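Local coordinates for cephalosporin acylase (Bacillus halodurans, PDB 2NLZ), which probably acts as an acylase that hydrolyses amide bonds, as a member of the gamma-glutamyltranspeptidase family of N-terminal nucleophile hydrolases, at residues D258-R263 with T455-L460; L95-V100 with D408-P413. The protein carries 1 engineered substitution. All blocks are in the same frame, centred on the assembly; numbering follows the deposited sequence.

Contact 1: D258-R263 with T455-L460; sequences DYRGYR and TIDFGL
Asp457 uses both carboxylate oxygens against the hairpin: OD2 accepts a hydrogen bond from Tyr259 OH at 2.5 Å, a length doubtful at this resolution, and OD1 faces Arg260 NE at 2.7 Å. OD2 lies at the edge of the tyrosine ring, in its plane, yet the carboxylate is turned 69° from the ring. The arginine bond is a salt bridge but weak as a hydrogen bond: the N-H...O angle is only 120°. Next to this polar group, Ile456 enters between two tyrosines. Its CG1 rests over one face of Tyr262, a CH-pi contact at 3.9 Å from the ring centroid, whereas its CG2 meets Tyr259 at the ring edge, 3.7 Å from CD2. The elements joined are the tip of the beta hairpin formed by strands 250-259 and 262-266, closed by a type I' turn from Tyr259 to Tyr262, and the segment at the end of helix 444-457. Behind the first shell, Arg260 lays CG over a face of the Tyr259 ring, and its chain, extended from CG to NE, lets NH2 donate to Tyr259 OH at 3.2 Å; NH2 also bonds to Phe286 O. Asp258 OD1 accepts from Gly261 N at 3.2 Å, an Asx motif.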
ATOM      1  N   ASP D 258     -33.302  11.232 -12.839  1.00 41.16           N
ATOM      2  CA  ASP D 258     -33.429   9.838 -12.444  1.00 35.77           C
ATOM      3  C   ASP D 258     -32.102   9.164 -12.713  1.00 34.57           C
ATOM      4  O   ASP D 258     -31.707   9.024 -13.866  1.00 32.14           O
ATOM      5  CB  ASP D 258     -34.542   9.127 -13.207  1.00 40.24           C
ATOM      6  CG  ASP D 258     -34.801   7.717 -12.686  1.00 42.16           C
ATOM      7  OD1 ASP D 258     -33.979   6.805 -12.945  1.00 36.79           O
ATOM      8  OD2 ASP D 258     -35.838   7.520 -12.022  1.00 50.75           O
ATOM      9  N   TYR D 259     -31.403   8.777 -11.650  1.00 35.06           N
ATOM     10  CA  TYR D 259     -30.158   8.026 -11.801  1.00 30.54           C
ATOM     11  C   TYR D 259     -30.315   6.600 -11.274  1.00 30.08           C
ATOM     12  O   TYR D 259     -30.123   6.323 -10.080  1.00 27.10           O
ATOM     13  CB  TYR D 259     -28.959   8.743 -11.155  1.00 25.60           C
ATOM     14  CG  TYR D 259     -27.638   8.158 -11.596  1.00 28.88           C
ATOM     15  CD1 TYR D 259     -27.107   8.469 -12.841  1.00 25.18           C
ATOM     16  CD2 TYR D 259     -26.938   7.268 -10.781  1.00 33.18           C
ATOM     17  CE1 TYR D 259     -25.911   7.919 -13.267  1.00 30.22           C
ATOM     18  CE2 TYR D 259     -25.744   6.712 -11.193  1.00 30.41           C
ATOM     19  CZ  TYR D 259     -25.230   7.041 -12.442  1.00 32.48           C
ATOM     20  OH  TYR D 259     -24.033   6.497 -12.880  1.00 23.73           O
ATOM     21  N   ARG D 260     -30.674   5.708 -12.202  1.00 36.34           N
ATOM     22  CA  ARG D 260     -30.807   4.272 -11.950  1.00 36.71           C
ATOM     23  C   ARG D 260     -31.795   3.971 -10.832  1.00 37.27           C
ATOM     24  O   ARG D 260     -31.519   3.147  -9.954  1.00 34.53           O
ATOM     25  CB  ARG D 260     -29.436   3.637 -11.675  1.00 35.64           C
ATOM     26  CG  ARG D 260     -28.340   4.255 -12.511  1.00 38.79           C
ATOM     27  CD  ARG D 260     -27.209   3.320 -12.743  1.00 38.16           C
ATOM     28  NE  ARG D 260     -26.105   3.991 -13.423  1.00 38.79           N
ATOM     29  CZ  ARG D 260     -25.944   4.010 -14.740  1.00 42.15           C
ATOM     30  NH1 ARG D 260     -26.819   3.397 -15.524  1.00 36.15           N
ATOM     31  NH2 ARG D 260     -24.906   4.642 -15.272  1.00 45.42           N
ATOM     32  N   GLY D 261     -32.940   4.659 -10.881  1.00 38.47           N
ATOM     33  CA  GLY D 261     -34.035   4.458  -9.923  1.00 41.94           C
ATOM     34  C   GLY D 261     -34.107   5.510  -8.832  1.00 43.31           C
ATOM     35  O   GLY D 261     -35.199   5.858  -8.355  1.00 40.09           O
ATOM     36  N   TYR D 262     -32.931   5.995  -8.431  1.00 35.95           N
ATOM     37  CA  TYR D 262     -32.801   7.068  -7.456  1.00 34.08           C
ATOM     38  C   TYR D 262     -33.047   8.407  -8.147  1.00 35.29           C
ATOM     39  O   TYR D 262     -33.003   8.501  -9.379  1.00 36.15           O
ATOM     40  CB  TYR D 262     -31.393   7.065  -6.846  1.00 34.99           C
ATOM     41  CG  TYR D 262     -31.075   5.868  -5.967  1.00 33.45           C
ATOM     42  CD1 TYR D 262     -31.141   5.970  -4.580  1.00 33.24           C
ATOM     43  CD2 TYR D 262     -30.697   4.640  -6.525  1.00 37.93           C
ATOM     44  CE1 TYR D 262     -30.850   4.883  -3.768  1.00 41.91           C
ATOM     45  CE2 TYR D 262     -30.403   3.543  -5.720  1.00 33.52           C
ATOM     46  CZ  TYR D 262     -30.483   3.676  -4.341  1.00 38.60           C
ATOM     47  OH  TYR D 262     -30.197   2.610  -3.522  1.00 40.70           O
ATOM     48  N   ARG D 263     -33.312   9.439  -7.354  1.00 33.75           N
ATOM     49  CA  ARG D 263     -33.333  10.801  -7.870  1.00 32.67           C
ATOM     50  C   ARG D 263     -32.295  11.667  -7.160  1.00 31.81           C
ATOM     51  O   ARG D 263     -32.267  11.751  -5.925  1.00 28.59           O
ATOM     52  CB  ARG D 263     -34.733  11.416  -7.788  1.00 35.97           C
ATOM     53  CG  ARG D 263     -35.757  10.719  -8.672  1.00 49.67           C
ATOM     54  CD  ARG D 263     -36.891  11.656  -9.067  1.00 56.84           C
ATOM     55  NE  ARG D 263     -36.516  12.575 -10.142  1.00 65.19           N
ATOM     56  CZ  ARG D 263     -36.684  12.329 -11.438  1.00 65.63           C
ATOM     57  NH1 ARG D 263     -37.218  11.185 -11.838  1.00 69.97           N
ATOM     58  NH2 ARG D 263     -36.316  13.225 -12.341  1.00 59.20           N
ATOM     59  N   THR D 455     -22.106   5.667  -4.465  1.00 23.10           N
ATOM     60  CA  THR D 455     -23.246   5.203  -3.694  1.00 25.42           C
ATOM     61  C   THR D 455     -24.195   4.329  -4.504  1.00 26.08           C
ATOM     62  O   THR D 455     -24.470   3.182  -4.130  1.00 33.28           O
ATOM     63  CB  THR D 455     -23.994   6.379  -3.059  1.00 22.32           C
ATOM     64  OG1 THR D 455     -23.077   7.098  -2.231  1.00 17.12           O
ATOM     65  CG2 THR D 455     -25.128   5.889  -2.187  1.00 25.84           C
ATOM     66  N   ILE D 456     -24.667   4.861  -5.626  1.00 22.84           N
ATOM     67  CA  ILE D 456     -25.671   4.172  -6.438  1.00 21.27           C
ATOM     68  C   ILE D 456     -25.062   3.040  -7.270  1.00 24.06           C
ATOM     69  O   ILE D 456     -25.504   1.890  -7.198  1.00 24.47           O
ATOM     70  CB  ILE D 456     -26.467   5.174  -7.317  1.00 18.48           C
ATOM     71  CG1 ILE D 456     -27.314   6.103  -6.430  1.00 18.48           C
ATOM     72  CG2 ILE D 456     -27.314   4.444  -8.351  1.00 22.17           C
ATOM     73  CD1 ILE D 456     -27.469   7.517  -6.978  1.00 23.21           C
ATOM     74  N   ASP D 457     -24.034   3.363  -8.040  1.00 27.97           N
ATOM     75  CA  ASP D 457     -23.415   2.385  -8.929  1.00 27.80           C
ATOM     76  C   ASP D 457     -22.569   1.357  -8.218  1.00 27.19           C
ATOM     77  O   ASP D 457     -22.535   0.201  -8.614  1.00 18.73           O
ATOM     78  CB  ASP D 457     -22.551   3.086  -9.963  1.00 23.38           C
ATOM     79  CG  ASP D 457     -23.355   3.939 -10.888  1.00 35.50           C
ATOM     80  OD1 ASP D 457     -24.416   3.462 -11.345  1.00 33.84           O
ATOM     81  OD2 ASP D 457     -22.920   5.076 -11.155  1.00 32.23           O
ATOM     82  N   PHE D 458     -21.865   1.772  -7.176  1.00 28.49           N
ATOM     83  CA  PHE D 458     -20.831   0.901  -6.639  1.00 27.13           C
ATOM     84  C   PHE D 458     -21.052   0.443  -5.197  1.00 25.55           C
ATOM     85  O   PHE D 458     -20.245  -0.321  -4.655  1.00 29.96           O
ATOM     86  CB  PHE D 458     -19.459   1.534  -6.860  1.00 27.02           C
ATOM     87  CG  PHE D 458     -19.248   2.020  -8.270  1.00 26.63           C
ATOM     88  CD1 PHE D 458     -19.499   1.188  -9.360  1.00 25.23           C
ATOM     89  CD2 PHE D 458     -18.799   3.302  -8.512  1.00 32.79           C
ATOM     90  CE1 PHE D 458     -19.318   1.630 -10.661  1.00 16.42           C
ATOM     91  CE2 PHE D 458     -18.604   3.750  -9.822  1.00 35.87           C
ATOM     92  CZ  PHE D 458     -18.864   2.905 -10.892  1.00 17.53           C
ATOM     93  N   GLY D 459     -22.161   0.895  -4.601  1.00 22.92           N
ATOM     94  CA  GLY D 459     -22.646   0.366  -3.321  1.00 21.64           C
ATOM     95  C   GLY D 459     -21.750   0.572  -2.104  1.00 26.79           C
ATOM     96  O   GLY D 459     -21.750  -0.257  -1.169  1.00 24.09           O
ATOM     97  N   LEU D 460     -20.997   1.676  -2.117  1.00 21.69           N
ATOM     98  CA  LEU D 460     -20.131   2.039  -1.008  1.00 25.13           C
ATOM     99  C   LEU D 460     -20.959   2.617   0.116  1.00 24.61           C
ATOM    100  O   LEU D 460     -21.937   3.323  -0.131  1.00 25.39           O
ATOM    101  CB  LEU D 460     -19.088   3.063  -1.458  1.00 27.98           C
ATOM    102  CG  LEU D 460     -17.704   2.585  -1.895  1.00 22.33           C
ATOM    103  CD1 LEU D 460     -17.666   1.087  -2.203  1.00 23.68           C
ATOM    104  CD2 LEU D 460     -17.229   3.409  -3.076  1.00 29.72           C
TER

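Contact 2: L95-V100 with D408-P413; sequences LTMEAV and DNALKP
Thr96 OG1, on a residue whose CG2 methyl lies 3.8 Å from Pro413 CG, accepts a hydrogen bond from Ala99 N at 3.3 Å with an N-H...O angle of 138°. This is an N-cap: Thr96 immediately precedes helix 97-101, and chi1 of 58° turns the hydroxyl back over the first turn while CG2, beside the backbone N, is left for the proline ring, which it crosses obliquely. With alanine in place of Thr96, the Ala99 N-H would probably lose its capping acceptor and a gap would open beside the Pro413 ring. Deeper in, Leu411 has more of its surface buried by the other segment than any other residue here. With CG anti to the backbone N (chi1 171°), its isobutyl group reaches Leu95, crossing it at about a right angle with CD2 to CD2 at 3.9 Å. The same Leu411 CD2 also meets Val100 CG1 at 3.9 Å, although Val100 is poorly ordered. Met97, its chain bent at chi3, brings CE to 4.0 Å from Ala410 CB and near Leu411 O. The loop 408-413 lies between strands 392-393 and 424-428; Leu403 and Pro405 also touch Met97, and Leu403 touches Val100 as well. Lys415 NZ bonds to the carbonyls of Asp408 and Ala410. Leu95 O comes 3.5 Å from Pro413 N, but a proline nitrogen has no hydrogen to share. No hydrogen bond links the two segments, so the helix start and the loop meet by non-directional apolar contact, with the cap bond internal to 95-100.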
ATOM      1  N   LEU D  95     -23.453  48.555  -9.000  1.00 58.89           N
ATOM      2  CA  LEU D  95     -22.369  47.785  -9.620  1.00 55.69           C
ATOM      3  C   LEU D  95     -22.737  47.380 -11.044  1.00 60.41           C
ATOM      4  O   LEU D  95     -23.464  46.409 -11.258  1.00 58.55           O
ATOM      5  CB  LEU D  95     -22.045  46.537  -8.796  1.00 55.27           C
ATOM      6  CG  LEU D  95     -20.593  46.111  -8.516  1.00 50.59           C
ATOM      7  CD1 LEU D  95     -20.532  44.624  -8.186  1.00 51.18           C
ATOM      8  CD2 LEU D  95     -19.624  46.450  -9.638  1.00 50.57           C
ATOM      9  N   THR D  96     -22.231  48.134 -12.013  1.00 69.26           N
ATOM     10  CA  THR D  96     -22.487  47.855 -13.417  1.00 75.36           C
ATOM     11  C   THR D  96     -21.191  47.483 -14.114  1.00 74.44           C
ATOM     12  O   THR D  96     -20.105  47.681 -13.571  1.00 67.18           O
ATOM     13  CB  THR D  96     -23.128  49.058 -14.152  1.00 78.84           C
ATOM     14  OG1 THR D  96     -22.273  50.205 -14.055  1.00 83.81           O
ATOM     15  CG2 THR D  96     -24.500  49.391 -13.571  1.00 86.56           C
ATOM     16  N   MET D  97     -21.325  46.951 -15.325  1.00 76.44           N
ATOM     17  CA  MET D  97     -20.192  46.510 -16.124  1.00 75.71           C
ATOM     18  C   MET D  97     -19.314  47.682 -16.527  1.00 80.65           C
ATOM     19  O   MET D  97     -18.093  47.574 -16.499  1.00 78.40           O
ATOM     20  CB  MET D  97     -20.687  45.796 -17.374  1.00 71.63           C
ATOM     21  CG  MET D  97     -19.944  44.526 -17.700  1.00 65.85           C
ATOM     22  SD  MET D  97     -20.594  43.715 -19.184  1.00 78.74           S
ATOM     23  CE  MET D  97     -22.369  43.776 -18.924  1.00 74.80           C
ATOM     24  N   GLU D  98     -19.942  48.800 -16.892  1.00 91.29           N
ATOM     25  CA  GLU D  98     -19.207  49.986 -17.345  1.00 97.90           C
ATOM     26  C   GLU D  98     -18.629  50.830 -16.211  1.00 98.24           C
ATOM     27  O   GLU D  98     -17.714  51.624 -16.434  1.00102.91           O
ATOM     28  CB  GLU D  98     -20.036  50.859 -18.304  1.00100.40           C
ATOM     29  CG  GLU D  98     -21.482  51.114 -17.893  1.00109.56           C
ATOM     30  CD  GLU D  98     -22.461  50.158 -18.560  1.00114.17           C
ATOM     31  OE1 GLU D  98     -22.168  49.665 -19.674  1.00112.71           O
ATOM     32  OE2 GLU D  98     -23.533  49.910 -17.971  1.00109.99           O
ATOM     33  N   ALA D  99     -19.160  50.661 -15.003  1.00 97.59           N
ATOM     34  CA  ALA D  99     -18.612  51.343 -13.835  1.00 96.69           C
ATOM     35  C   ALA D  99     -17.276  50.723 -13.432  1.00 98.90           C
ATOM     36  O   ALA D  99     -16.342  51.430 -13.046  1.00 94.08           O
ATOM     37  CB  ALA D  99     -19.591  51.294 -12.681  1.00 95.37           C
ATOM     38  N   VAL D 100     -17.194  49.399 -13.533  1.00105.09           N
ATOM     39  CA  VAL D 100     -15.968  48.675 -13.210  1.00111.09           C
ATOM     40  C   VAL D 100     -14.993  48.682 -14.396  1.00116.63           C
ATOM     41  O   VAL D 100     -13.778  48.639 -14.202  1.00118.07           O
ATOM     42  CB  VAL D 100     -16.270  47.243 -12.660  1.00108.04           C
ATOM     43  CG1 VAL D 100     -17.006  46.392 -13.676  1.00109.94           C
ATOM     44  CG2 VAL D 100     -15.002  46.550 -12.188  1.00113.34           C
ATOM     45  N   ASP D 408     -23.753  34.963 -20.676  1.00 53.09           N
ATOM     46  CA  ASP D 408     -24.998  34.978 -19.911  1.00 50.38           C
ATOM     47  C   ASP D 408     -24.825  35.396 -18.442  1.00 52.43           C
ATOM     48  O   ASP D 408     -25.718  36.015 -17.864  1.00 55.80           O
ATOM     49  CB  ASP D 408     -25.682  33.614 -19.986  1.00 50.64           C
ATOM     50  CG  ASP D 408     -26.048  33.208 -21.410  1.00 53.30           C
ATOM     51  OD1 ASP D 408     -26.269  34.082 -22.273  1.00 48.63           O
ATOM     52  OD2 ASP D 408     -26.119  31.989 -21.666  1.00 59.33           O
ATOM     53  N   ASN D 409     -23.685  35.051 -17.845  1.00 49.31           N
ATOM     54  CA  ASN D 409     -23.354  35.449 -16.473  1.00 46.49           C
ATOM     55  C   ASN D 409     -22.583  36.781 -16.420  1.00 45.91           C
ATOM     56  O   ASN D 409     -21.675  36.967 -15.599  1.00 44.88           O
ATOM     57  CB  ASN D 409     -22.569  34.331 -15.767  1.00 48.01           C
ATOM     58  CG  ASN D 409     -22.484  34.533 -14.274  1.00 47.70           C
ATOM     59  OD1 ASN D 409     -23.494  34.482 -13.578  1.00 39.24           O
ATOM     60  ND2 ASN D 409     -21.272  34.783 -13.773  1.00 35.99           N
ATOM     61  N   ALA D 410     -22.948  37.705 -17.307  1.00 43.26           N
ATOM     62  CA  ALA D 410     -22.360  39.039 -17.314  1.00 42.40           C
ATOM     63  C   ALA D 410     -22.822  39.834 -16.096  1.00 45.17           C
ATOM     64  O   ALA D 410     -23.955  39.674 -15.637  1.00 50.39           O
ATOM     65  CB  ALA D 410     -22.724  39.765 -18.585  1.00 40.10           C
ATOM     66  N   LEU D 411     -21.939  40.679 -15.572  1.00 43.43           N
ATOM     67  CA  LEU D 411     -22.262  41.506 -14.412  1.00 41.52           C
ATOM     68  C   LEU D 411     -23.377  42.484 -14.734  1.00 45.05           C
ATOM     69  O   LEU D 411     -23.290  43.256 -15.687  1.00 53.31           O
ATOM     70  CB  LEU D 411     -21.027  42.261 -13.920  1.00 40.72           C
ATOM     71  CG  LEU D 411     -21.172  43.347 -12.852  1.00 36.89           C
ATOM     72  CD1 LEU D 411     -21.747  42.804 -11.560  1.00 30.80           C
ATOM     73  CD2 LEU D 411     -19.818  43.985 -12.591  1.00 40.48           C
ATOM     74  N   LYS D 412     -24.425  42.425 -13.926  1.00 48.52           N
ATOM     75  CA  LYS D 412     -25.563  43.315 -14.038  1.00 54.88           C
ATOM     76  C   LYS D 412     -25.925  43.736 -12.616  1.00 53.07           C
ATOM     77  O   LYS D 412     -25.762  42.948 -11.683  1.00 54.53           O
ATOM     78  CB  LYS D 412     -26.734  42.570 -14.680  1.00 58.68           C
ATOM     79  CG  LYS D 412     -27.524  43.365 -15.706  1.00 80.71           C
ATOM     80  CD  LYS D 412     -27.055  43.067 -17.127  1.00 95.54           C
ATOM     81  CE  LYS D 412     -28.038  43.617 -18.148  1.00106.19           C
ATOM     82  NZ  LYS D 412     -27.789  43.075 -19.506  1.00105.69           N
ATOM     83  N   PRO D 413     -26.384  44.987 -12.430  1.00 53.37           N
ATOM     84  CA  PRO D 413     -26.826  45.405 -11.102  1.00 48.20           C
ATOM     85  C   PRO D 413     -28.046  44.618 -10.663  1.00 43.61           C
ATOM     86  O   PRO D 413     -28.955  44.414 -11.462  1.00 43.49           O
ATOM     87  CB  PRO D 413     -27.194  46.879 -11.299  1.00 49.05           C
ATOM     88  CG  PRO D 413     -27.421  47.040 -12.759  1.00 50.88           C
ATOM     89  CD  PRO D 413     -26.486  46.077 -13.414  1.00 53.50           C
TER

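Both contacts are partly buried and lie well out from the centre of the chain, 22 Å and 24 Å away, with their own centres 40 Å apart and their nearest atoms about 23 Å apart. They share no helix or strand: contact 1 ties a hairpin tip to the end of a helix, whereas contact 2 sets a short capped helix against an irregular loop. Contact 2 buries more surface, 349 against 275 Å², yet has no hydrogen bond between its segments; contact 1 combines charge, a hydroxyl and a ring face. Residues of the second subunit also pack near contact 1, while contact 2 touches no other chain of the assembly.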